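Local coordinates for cytochrome c-552/4 domain-containing protein (Ignicoccus hospitalis KIN4/I, PDB 4QO5) that binds eight covalently attached c-type hemes, is associated with the membrane and probably carries electrons along its heme chain, at residues A[419-431]-A[476-488]. Residues are numbered along the deposited sequence; the frame is centred on the assembly and turned at random.
Sequences RMRLLDTQIEETN and YSNSIRYGTAMNG. With HEC (heme c), chain H.
R419 reaches over the C-terminal end of helix 464-485, just where the chain leaves the helix to put M486 on a heme iron. Its NH2 gives a hydrogen bond of 2.8 Å to T484 O, on a lone pair of that carbonyl, with an N-H...O angle of 150°. The R419 side chain gets there by bending at chi2 and chi3 (-60° and -61°). One water links NE to N487 OD1; a second, in the guanidinium plane, joins NH2 to G488 O. Next along, M486 SD binds the iron at 2.4 Å, opposite H288, and A485 CB rests on the same heme. Segments 419-431 and 476-485 run antiparallel, their axes 9.1 Å apart at the closest. T484 is a knob in the hole formed by R419, L422, L423 and Q426, its CG2 3.5 Å from L423 CA. T430 CG2 meets I480 CG2 at 3.5 Å. R481 NH1 donates to T430 OG1 at 2.9 Å, tilted from the guanidinium plane, while NH2 holds N478 OD1 and NE holds L316 O. A leucine in place of R481 would probably leave T430 OG1 without this donor and L316 O without its mate. Helix 498-520 packs on I480 and S477, with W498 hydrogen-bonded to Q426 OE1. Helix 246-252 touches M486 and Y482, and a second subunit lies against R419 and Q426.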
ATOM      1  N   ARG A 419     -24.950   4.524  -8.408  1.00 19.82           N
ATOM      2  CA  ARG A 419     -23.586   3.974  -8.510  1.00 24.70           C
ATOM      3  C   ARG A 419     -23.510   2.802  -9.506  1.00 22.78           C
ATOM      4  O   ARG A 419     -22.545   2.692 -10.276  1.00 21.59           O
ATOM      5  CB  ARG A 419     -23.052   3.534  -7.141  1.00 21.94           C
ATOM      6  CG  ARG A 419     -22.705   4.679  -6.194  1.00 27.75           C
ATOM      7  CD  ARG A 419     -21.625   5.592  -6.780  1.00 24.29           C
ATOM      8  NE  ARG A 419     -20.369   4.885  -7.036  1.00 24.48           N
ATOM      9  CZ  ARG A 419     -19.224   5.491  -7.351  1.00 25.68           C
ATOM     10  NH1 ARG A 419     -19.173   6.819  -7.451  1.00 25.88           N
ATOM     11  NH2 ARG A 419     -18.132   4.767  -7.570  1.00 24.28           N
ATOM     12  N   MET A 420     -24.525   1.942  -9.511  1.00 22.51           N
ATOM     13  CA  MET A 420     -24.509   0.811 -10.432  1.00 23.10           C
ATOM     14  C   MET A 420     -24.682   1.284 -11.874  1.00 27.57           C
ATOM     15  O   MET A 420     -24.128   0.684 -12.787  1.00 24.20           O
ATOM     16  CB  MET A 420     -25.538  -0.271 -10.050  1.00 28.18           C
ATOM     17  CG  MET A 420     -25.328  -0.878  -8.643  1.00 29.64           C
ATOM     18  SD  MET A 420     -23.668  -1.588  -8.316  1.00 30.02           S
ATOM     19  CE  MET A 420     -22.749  -0.234  -7.571  1.00 25.08           C
ATOM     20  N   ARG A 421     -25.434   2.370 -12.079  1.00 24.21           N
ATOM     21  CA  ARG A 421     -25.538   2.964 -13.407  1.00 22.10           C
ATOM     22  C   ARG A 421     -24.204   3.565 -13.867  1.00 21.82           C
ATOM     23  O   ARG A 421     -23.827   3.448 -15.039  1.00 25.01           O
ATOM     24  CB  ARG A 421     -26.642   4.037 -13.439  1.00 21.85           C
ATOM     25  CG  ARG A 421     -28.049   3.464 -13.419  1.00 25.05           C
ATOM     26  CD  ARG A 421     -29.087   4.503 -13.864  1.00 31.43           C
ATOM     27  NE  ARG A 421     -29.053   5.724 -13.061  1.00 31.76           N
ATOM     28  CZ  ARG A 421     -29.734   5.897 -11.930  1.00 33.34           C
ATOM     29  NH1 ARG A 421     -30.503   4.924 -11.460  1.00 31.92           N
ATOM     30  NH2 ARG A 421     -29.655   7.049 -11.273  1.00 31.96           N
ATOM     31  N   LEU A 422     -23.528   4.258 -12.954  1.00 23.78           N
ATOM     32  CA  LEU A 422     -22.203   4.797 -13.233  1.00 23.67           C
ATOM     33  C   LEU A 422     -21.271   3.648 -13.619  1.00 22.50           C
ATOM     34  O   LEU A 422     -20.486   3.758 -14.567  1.00 22.69           O
ATOM     35  CB  LEU A 422     -21.650   5.536 -12.009  1.00 24.98           C
ATOM     36  CG  LEU A 422     -20.299   6.198 -12.231  1.00 24.41           C
ATOM     37  CD1 LEU A 422     -20.421   7.244 -13.339  1.00 27.38           C
ATOM     38  CD2 LEU A 422     -19.801   6.820 -10.930  1.00 23.67           C
ATOM     39  N   LEU A 423     -21.386   2.535 -12.906  1.00 20.74           N
ATOM     40  CA  LEU A 423     -20.567   1.360 -13.236  1.00 20.64           C
ATOM     41  C   LEU A 423     -20.832   0.887 -14.671  1.00 23.54           C
ATOM     42  O   LEU A 423     -19.882   0.613 -15.414  1.00 22.09           O
ATOM     43  CB  LEU A 423     -20.775   0.230 -12.226  1.00 22.28           C
ATOM     44  CG  LEU A 423     -20.060  -1.109 -12.500  1.00 24.86           C
ATOM     45  CD1 LEU A 423     -18.545  -0.924 -12.487  1.00 22.20           C
ATOM     46  CD2 LEU A 423     -20.470  -2.159 -11.481  1.00 24.97           C
ATOM     47  N   ASP A 424     -22.108   0.814 -15.079  1.00 21.22           N
ATOM     48  CA  ASP A 424     -22.406   0.500 -16.475  1.00 23.17           C
ATOM     49  C   ASP A 424     -21.703   1.417 -17.481  1.00 22.42           C
ATOM     50  O   ASP A 424     -21.219   0.945 -18.512  1.00 24.79           O
ATOM     51  CB  ASP A 424     -23.914   0.522 -16.750  1.00 28.07           C
ATOM     52  CG  ASP A 424     -24.644  -0.628 -16.090  1.00 41.32           C
ATOM     53  OD1 ASP A 424     -23.986  -1.639 -15.747  1.00 41.48           O
ATOM     54  OD2 ASP A 424     -25.881  -0.518 -15.922  1.00 44.37           O
ATOM     55  N   THR A 425     -21.665   2.723 -17.207  1.00 24.38           N
ATOM     56  CA  THR A 425     -21.022   3.650 -18.141  1.00 24.40           C
ATOM     57  C   THR A 425     -19.518   3.389 -18.208  1.00 25.16           C
ATOM     58  O   THR A 425     -18.899   3.518 -19.270  1.00 22.53           O
ATOM     59  CB  THR A 425     -21.277   5.147 -17.802  1.00 21.52           C
ATOM     60  OG1 THR A 425     -20.473   5.551 -16.684  1.00 24.14           O
ATOM     61  CG2 THR A 425     -22.769   5.411 -17.524  1.00 25.85           C
ATOM     62  N   GLN A 426     -18.935   3.007 -17.078  1.00 20.93           N
ATOM     63  CA  GLN A 426     -17.501   2.710 -17.050  1.00 21.74           C
ATOM     64  C   GLN A 426     -17.145   1.402 -17.740  1.00 24.16           C
ATOM     65  O   GLN A 426     -16.076   1.286 -18.348  1.00 25.02           O
ATOM     66  CB  GLN A 426     -16.960   2.762 -15.620  1.00 22.09           C
ATOM     67  CG  GLN A 426     -17.066   4.164 -15.063  1.00 21.82           C
ATOM     68  CD  GLN A 426     -16.485   5.189 -16.020  1.00 27.27           C
ATOM     69  OE1 GLN A 426     -15.261   5.306 -16.156  1.00 24.84           O
ATOM     70  NE2 GLN A 426     -17.359   5.928 -16.704  1.00 21.25           N
ATOM     71  N   ILE A 427     -18.061   0.438 -17.673  1.00 24.52           N
ATOM     72  CA  ILE A 427     -17.927  -0.820 -18.408  1.00 20.27           C
ATOM     73  C   ILE A 427     -17.917  -0.500 -19.897  1.00 24.50           C
ATOM     74  O   ILE A 427     -17.060  -0.978 -20.633  1.00 22.29           O
ATOM     75  CB  ILE A 427     -19.072  -1.799 -18.052  1.00 22.21           C
ATOM     76  CG1 ILE A 427     -18.835  -2.374 -16.649  1.00 25.51           C
ATOM     77  CG2 ILE A 427     -19.203  -2.932 -19.094  1.00 23.26           C
ATOM     78  CD1 ILE A 427     -20.062  -3.001 -16.026  1.00 26.75           C
ATOM     79  N   GLU A 428     -18.857   0.341 -20.328  1.00 23.56           N
ATOM     80  CA  GLU A 428     -18.944   0.755 -21.725  1.00 23.09           C
ATOM     81  C   GLU A 428     -17.689   1.497 -22.180  1.00 24.82           C
ATOM     82  O   GLU A 428     -17.146   1.224 -23.250  1.00 26.48           O
ATOM     83  CB  GLU A 428     -20.163   1.658 -21.945  1.00 26.97           C
ATOM     84  CG  GLU A 428     -20.131   2.355 -23.300  1.00 43.88           C
ATOM     85  CD  GLU A 428     -20.922   3.650 -23.326  1.00 62.27           C
ATOM     86  OE1 GLU A 428     -22.122   3.617 -22.976  1.00 68.53           O
ATOM     87  OE2 GLU A 428     -20.340   4.700 -23.689  1.00 65.23           O
ATOM     88  N   GLU A 429     -17.248   2.462 -21.382  1.00 23.84           N
ATOM     89  CA  GLU A 429     -16.091   3.274 -21.761  1.00 21.83           C
ATOM     90  C   GLU A 429     -14.781   2.486 -21.726  1.00 21.80           C
ATOM     91  O   GLU A 429     -13.974   2.571 -22.653  1.00 22.70           O
ATOM     92  CB  GLU A 429     -16.027   4.553 -20.923  1.00 22.31           C
ATOM     93  CG  GLU A 429     -17.190   5.475 -21.288  1.00 23.26           C
ATOM     94  CD  GLU A 429     -17.316   6.700 -20.410  1.00 31.72           C
ATOM     95  OE1 GLU A 429     -16.513   6.853 -19.462  1.00 28.68           O
ATOM     96  OE2 GLU A 429     -18.238   7.511 -20.675  1.00 31.35           O
ATOM     97  N   THR A 430     -14.572   1.694 -20.686  1.00 20.78           N
ATOM     98  CA  THR A 430     -13.337   0.907 -20.639  1.00 26.06           C
ATOM     99  C   THR A 430     -13.299  -0.129 -21.750  1.00 23.96           C
ATOM    100  O   THR A 430     -12.234  -0.391 -22.320  1.00 22.95           O
ATOM    101  CB  THR A 430     -13.099   0.222 -19.278  1.00 23.05           C
ATOM    102  OG1 THR A 430     -14.249  -0.552 -18.923  1.00 24.09           O
ATOM    103  CG2 THR A 430     -12.814   1.276 -18.201  1.00 20.70           C
ATOM    104  N   ASN A 431     -14.457  -0.710 -22.077  1.00 23.11           N
ATOM    105  CA  ASN A 431     -14.491  -1.662 -23.167  1.00 24.62           C
ATOM    106  C   ASN A 431     -14.112  -0.988 -24.493  1.00 26.25           C
ATOM    107  O   ASN A 431     -13.441  -1.600 -25.321  1.00 25.31           O
ATOM    108  CB  ASN A 431     -15.862  -2.372 -23.260  1.00 24.24           C
ATOM    109  CG  ASN A 431     -15.983  -3.555 -22.303  1.00 22.19           C
ATOM    110  OD1 ASN A 431     -15.029  -3.915 -21.603  1.00 24.74           O
ATOM    111  ND2 ASN A 431     -17.151  -4.190 -22.298  1.00 22.66           N
ATOM    112  N   TYR A 476      -5.510  -1.668 -16.283  1.00 18.65           N
ATOM    113  CA  TYR A 476      -6.121  -0.329 -16.220  1.00 20.79           C
ATOM    114  C   TYR A 476      -7.649  -0.370 -16.330  1.00 22.88           C
ATOM    115  O   TYR A 476      -8.344   0.217 -15.497  1.00 24.16           O
ATOM    116  CB  TYR A 476      -5.487   0.606 -17.258  1.00 21.51           C
ATOM    117  CG  TYR A 476      -3.971   0.604 -17.150  1.00 23.23           C
ATOM    118  CD1 TYR A 476      -3.348   0.579 -15.907  1.00 22.32           C
ATOM    119  CD2 TYR A 476      -3.171   0.593 -18.286  1.00 21.54           C
ATOM    120  CE1 TYR A 476      -1.968   0.553 -15.796  1.00 22.05           C
ATOM    121  CE2 TYR A 476      -1.778   0.559 -18.178  1.00 21.51           C
ATOM    122  CZ  TYR A 476      -1.191   0.546 -16.939  1.00 24.11           C
ATOM    123  OH  TYR A 476       0.189   0.529 -16.839  1.00 29.20           O
ATOM    124  N   SER A 477      -8.168  -1.086 -17.324  1.00 21.92           N
ATOM    125  CA  SER A 477      -9.625  -1.176 -17.475  1.00 22.01           C
ATOM    126  C   SER A 477     -10.187  -1.874 -16.252  1.00 22.76           C
ATOM    127  O   SER A 477     -11.197  -1.449 -15.706  1.00 22.08           O
ATOM    128  CB  SER A 477     -10.031  -1.910 -18.752  1.00 21.31           C
ATOM    129  OG  SER A 477      -9.635  -1.194 -19.907  1.00 24.06           O
ATOM    130  N   ASN A 478      -9.518  -2.939 -15.811  1.00 21.51           N
ATOM    131  CA  ASN A 478      -9.950  -3.630 -14.601  1.00 21.50           C
ATOM    132  C   ASN A 478     -10.003  -2.706 -13.389  1.00 17.48           C
ATOM    133  O   ASN A 478     -10.971  -2.708 -12.637  1.00 21.85           O
ATOM    134  CB  ASN A 478      -9.028  -4.806 -14.287  1.00 21.50           C
ATOM    135  CG  ASN A 478      -9.306  -6.015 -15.167  1.00 23.29           C
ATOM    136  OD1 ASN A 478     -10.242  -6.022 -15.978  1.00 24.47           O
ATOM    137  ND2 ASN A 478      -8.483  -7.044 -15.015  1.00 22.74           N
ATOM    138  N   SER A 479      -8.942  -1.935 -13.183  1.00 20.22           N
ATOM    139  CA  SER A 479      -8.890  -1.051 -12.028  1.00 21.34           C
ATOM    140  C   SER A 479     -10.002  -0.010 -12.076  1.00 20.32           C
ATOM    141  O   SER A 479     -10.618   0.307 -11.053  1.00 19.94           O
ATOM    142  CB  SER A 479      -7.528  -0.369 -11.921  1.00 18.57           C
ATOM    143  OG  SER A 479      -6.539  -1.300 -11.513  1.00 24.50           O
ATOM    144  N   ILE A 480     -10.264   0.513 -13.266  1.00 17.21           N
ATOM    145  CA  ILE A 480     -11.315   1.525 -13.414  1.00 18.29           C
ATOM    146  C   ILE A 480     -12.682   0.958 -13.051  1.00 21.33           C
ATOM    147  O   ILE A 480     -13.472   1.591 -12.343  1.00 20.40           O
ATOM    148  CB  ILE A 480     -11.341   2.087 -14.852  1.00 21.87           C
ATOM    149  CG1 ILE A 480     -10.090   2.930 -15.097  1.00 23.08           C
ATOM    150  CG2 ILE A 480     -12.604   2.951 -15.086  1.00 19.78           C
ATOM    151  CD1 ILE A 480      -9.799   3.177 -16.570  1.00 22.16           C
ATOM    152  N   ARG A 481     -12.954  -0.253 -13.534  1.00 22.09           N
ATOM    153  CA  ARG A 481     -14.211  -0.918 -13.247  1.00 18.97           C
ATOM    154  C   ARG A 481     -14.308  -1.281 -11.764  1.00 17.40           C
ATOM    155  O   ARG A 481     -15.333  -1.045 -11.140  1.00 19.33           O
ATOM    156  CB  ARG A 481     -14.366  -2.159 -14.131  1.00 19.82           C
ATOM    157  CG  ARG A 481     -14.526  -1.807 -15.611  1.00 20.00           C
ATOM    158  CD  ARG A 481     -14.808  -3.054 -16.452  1.00 20.36           C
ATOM    159  NE  ARG A 481     -13.632  -3.904 -16.633  1.00 19.21           N
ATOM    160  CZ  ARG A 481     -12.965  -4.018 -17.780  1.00 23.48           C
ATOM    161  NH1 ARG A 481     -13.336  -3.318 -18.839  1.00 20.69           N
ATOM    162  NH2 ARG A 481     -11.917  -4.825 -17.867  1.00 21.65           N
ATOM    163  N   TYR A 482     -13.226  -1.818 -11.198  1.00 19.00           N
ATOM    164  CA  TYR A 482     -13.213  -2.150  -9.774  1.00 17.06           C
ATOM    165  C   TYR A 482     -13.461  -0.915  -8.902  1.00 18.23           C
ATOM    166  O   TYR A 482     -14.208  -0.972  -7.909  1.00 20.08           O
ATOM    167  CB  TYR A 482     -11.840  -2.716  -9.379  1.00 16.10           C
ATOM    168  CG  TYR A 482     -11.672  -4.214  -9.524  1.00 18.48           C
ATOM    169  CD1 TYR A 482     -12.110  -4.893 -10.654  1.00 22.49           C
ATOM    170  CD2 TYR A 482     -11.041  -4.941  -8.530  1.00 24.28           C
ATOM    171  CE1 TYR A 482     -11.917  -6.281 -10.776  1.00 21.05           C
ATOM    172  CE2 TYR A 482     -10.846  -6.315  -8.644  1.00 24.23           C
ATOM    173  CZ  TYR A 482     -11.288  -6.975  -9.757  1.00 24.71           C
ATOM    174  OH  TYR A 482     -11.080  -8.343  -9.844  1.00 28.00           O
ATOM    175  N   GLY A 483     -12.769   0.171  -9.235  1.00 21.37           N
ATOM    176  CA  GLY A 483     -12.821   1.405  -8.461  1.00 17.57           C
ATOM    177  C   GLY A 483     -14.206   2.025  -8.516  1.00 22.49           C
ATOM    178  O   GLY A 483     -14.688   2.594  -7.538  1.00 23.64           O
ATOM    179  N   THR A 484     -14.860   1.882  -9.662  1.00 19.40           N
ATOM    180  CA  THR A 484     -16.226   2.415  -9.828  1.00 17.62           C
ATOM    181  C   THR A 484     -17.194   1.547  -9.033  1.00 20.02           C
ATOM    182  O   THR A 484     -18.007   2.053  -8.281  1.00 22.65           O
ATOM    183  CB  THR A 484     -16.617   2.456 -11.301  1.00 18.81           C
ATOM    184  OG1 THR A 484     -15.638   3.216 -12.019  1.00 20.97           O
ATOM    185  CG2 THR A 484     -18.011   3.093 -11.491  1.00 20.84           C
ATOM    186  N   ALA A 485     -17.056   0.226  -9.156  1.00 19.69           N
ATOM    187  CA  ALA A 485     -17.934  -0.696  -8.446  1.00 19.05           C
ATOM    188  C   ALA A 485     -17.845  -0.555  -6.932  1.00 19.70           C
ATOM    189  O   ALA A 485     -18.854  -0.692  -6.237  1.00 21.58           O
ATOM    190  CB  ALA A 485     -17.625  -2.147  -8.845  1.00 19.53           C
ATOM    191  N   MET A 486     -16.639  -0.305  -6.412  1.00 18.03           N
ATOM    192  CA  MET A 486     -16.434  -0.381  -4.969  1.00 16.14           C
ATOM    193  C   MET A 486     -15.900   0.921  -4.345  1.00 18.60           C
ATOM    194  O   MET A 486     -15.283   0.892  -3.276  1.00 20.78           O
ATOM    195  CB  MET A 486     -15.520  -1.558  -4.627  1.00 15.25           C
ATOM    196  CG  MET A 486     -16.264  -2.892  -4.807  1.00 15.34           C
ATOM    197  SD  MET A 486     -15.121  -4.281  -4.718  1.00 18.07           S
ATOM    198  CE  MET A 486     -14.406  -4.212  -6.376  1.00 14.78           C
ATOM    199  N   ASN A 487     -16.145   2.028  -5.042  1.00 21.08           N
ATOM    200  CA  ASN A 487     -15.964   3.372  -4.499  1.00 20.86           C
ATOM    201  C   ASN A 487     -14.514   3.739  -4.251  1.00 24.72           C
ATOM    202  O   ASN A 487     -14.172   4.269  -3.190  1.00 27.32           O
ATOM    203  CB  ASN A 487     -16.769   3.529  -3.208  1.00 27.45           C
ATOM    204  CG  ASN A 487     -18.189   3.077  -3.367  1.00 34.00           C
ATOM    205  OD1 ASN A 487     -18.880   3.498  -4.292  1.00 37.28           O
ATOM    206  ND2 ASN A 487     -18.624   2.177  -2.499  1.00 39.81           N
ATOM    207  N   GLY A 488     -13.666   3.465  -5.238  1.00 20.04           N
ATOM    208  CA  GLY A 488     -12.286   3.890  -5.185  1.00 22.82           C
ATOM    209  C   GLY A 488     -12.190   5.319  -5.686  1.00 32.42           C
ATOM    210  O   GLY A 488     -13.185   5.930  -6.081  1.00 35.08           O
TER
HETATM  211 FE   HEC H 607     -16.443  -6.225  -4.291  1.00 18.14          FE
HETATM  212  CHA HEC H 607     -16.995  -6.549  -7.678  1.00 17.62           C
HETATM  213  CHB HEC H 607     -13.947  -8.559  -4.426  1.00 18.31           C
HETATM  214  CHC HEC H 607     -15.463  -5.312  -1.189  1.00 19.25           C
HETATM  215  CHD HEC H 607     -19.382  -4.667  -3.884  1.00 19.16           C
HETATM  216  NA  HEC H 607     -15.651  -7.341  -5.757  1.00 23.58           N
HETATM  217  C1A HEC H 607     -15.954  -7.267  -7.110  1.00 21.47           C
HETATM  218  C2A HEC H 607     -14.994  -8.064  -7.832  1.00 20.73           C
HETATM  219  C3A HEC H 607     -14.135  -8.601  -6.946  1.00 21.78           C
HETATM  220  C4A HEC H 607     -14.536  -8.176  -5.618  1.00 20.13           C
HETATM  221  CMA HEC H 607     -12.934  -9.537  -7.229  1.00 26.45           C
HETATM  222  CAA HEC H 607     -14.981  -8.208  -9.370  1.00 16.19           C
HETATM  223  CBA HEC H 607     -15.492  -9.604  -9.750  1.00 18.60           C
HETATM  224  CGA HEC H 607     -15.677  -9.559 -11.245  1.00 30.28           C
HETATM  225  O1A HEC H 607     -14.678  -9.752 -11.984  1.00 24.46           O
HETATM  226  O2A HEC H 607     -16.822  -9.280 -11.690  1.00 30.31           O
HETATM  227  NB  HEC H 607     -15.034  -6.881  -3.045  1.00 15.84           N
HETATM  228  C1B HEC H 607     -14.016  -7.761  -3.337  1.00 18.43           C
HETATM  229  C2B HEC H 607     -12.981  -7.598  -2.378  1.00 17.85           C
HETATM  230  C3B HEC H 607     -13.422  -6.651  -1.539  1.00 22.13           C
HETATM  231  C4B HEC H 607     -14.720  -6.214  -1.915  1.00 15.95           C
HETATM  232  CMB HEC H 607     -11.673  -8.443  -2.438  1.00 21.36           C
HETATM  233  CAB HEC H 607     -12.853  -5.919  -0.339  1.00 28.68           C
HETATM  234  CBB HEC H 607     -11.344  -5.678  -0.440  1.00 19.79           C
HETATM  235  NC  HEC H 607     -17.265  -5.319  -2.790  1.00 21.70           N
HETATM  236  C1C HEC H 607     -16.702  -4.906  -1.598  1.00 18.07           C
HETATM  237  C2C HEC H 607     -17.706  -4.241  -0.794  1.00 18.71           C
HETATM  238  C3C HEC H 607     -18.618  -3.843  -1.702  1.00 28.63           C
HETATM  239  C4C HEC H 607     -18.460  -4.644  -2.870  1.00 17.03           C
HETATM  240  CMC HEC H 607     -17.241  -3.434   0.437  1.00 25.98           C
HETATM  241  CAC HEC H 607     -19.914  -3.003  -1.622  1.00 39.83           C
HETATM  242  CBC HEC H 607     -19.978  -1.882  -0.575  1.00 25.62           C
HETATM  243  ND  HEC H 607     -17.955  -5.701  -5.581  1.00 17.04           N
HETATM  244  C1D HEC H 607     -19.083  -5.006  -5.175  1.00 19.12           C
HETATM  245  C2D HEC H 607     -19.908  -4.732  -6.311  1.00 18.62           C
HETATM  246  C3D HEC H 607     -19.152  -5.292  -7.498  1.00 17.09           C
HETATM  247  C4D HEC H 607     -17.951  -5.894  -6.952  1.00 17.77           C
HETATM  248  CMD HEC H 607     -21.252  -3.972  -6.312  1.00 18.32           C
HETATM  249  CAD HEC H 607     -19.590  -5.320  -8.966  1.00 19.14           C
HETATM  250  CBD HEC H 607     -20.457  -6.594  -9.054  1.00 22.35           C
HETATM  251  CGD HEC H 607     -20.419  -7.140 -10.456  1.00 27.06           C
HETATM  252  O1D HEC H 607     -19.426  -6.866 -11.169  1.00 26.60           O
HETATM  253  O2D HEC H 607     -21.377  -7.848 -10.873  1.00 22.97           O
HETATM  254  O   HOH W   1     -20.194   2.185  -6.108  1.00 27.60           O
HETATM  255  O   HOH W   2     -15.465   5.977  -8.052  1.00 35.13           O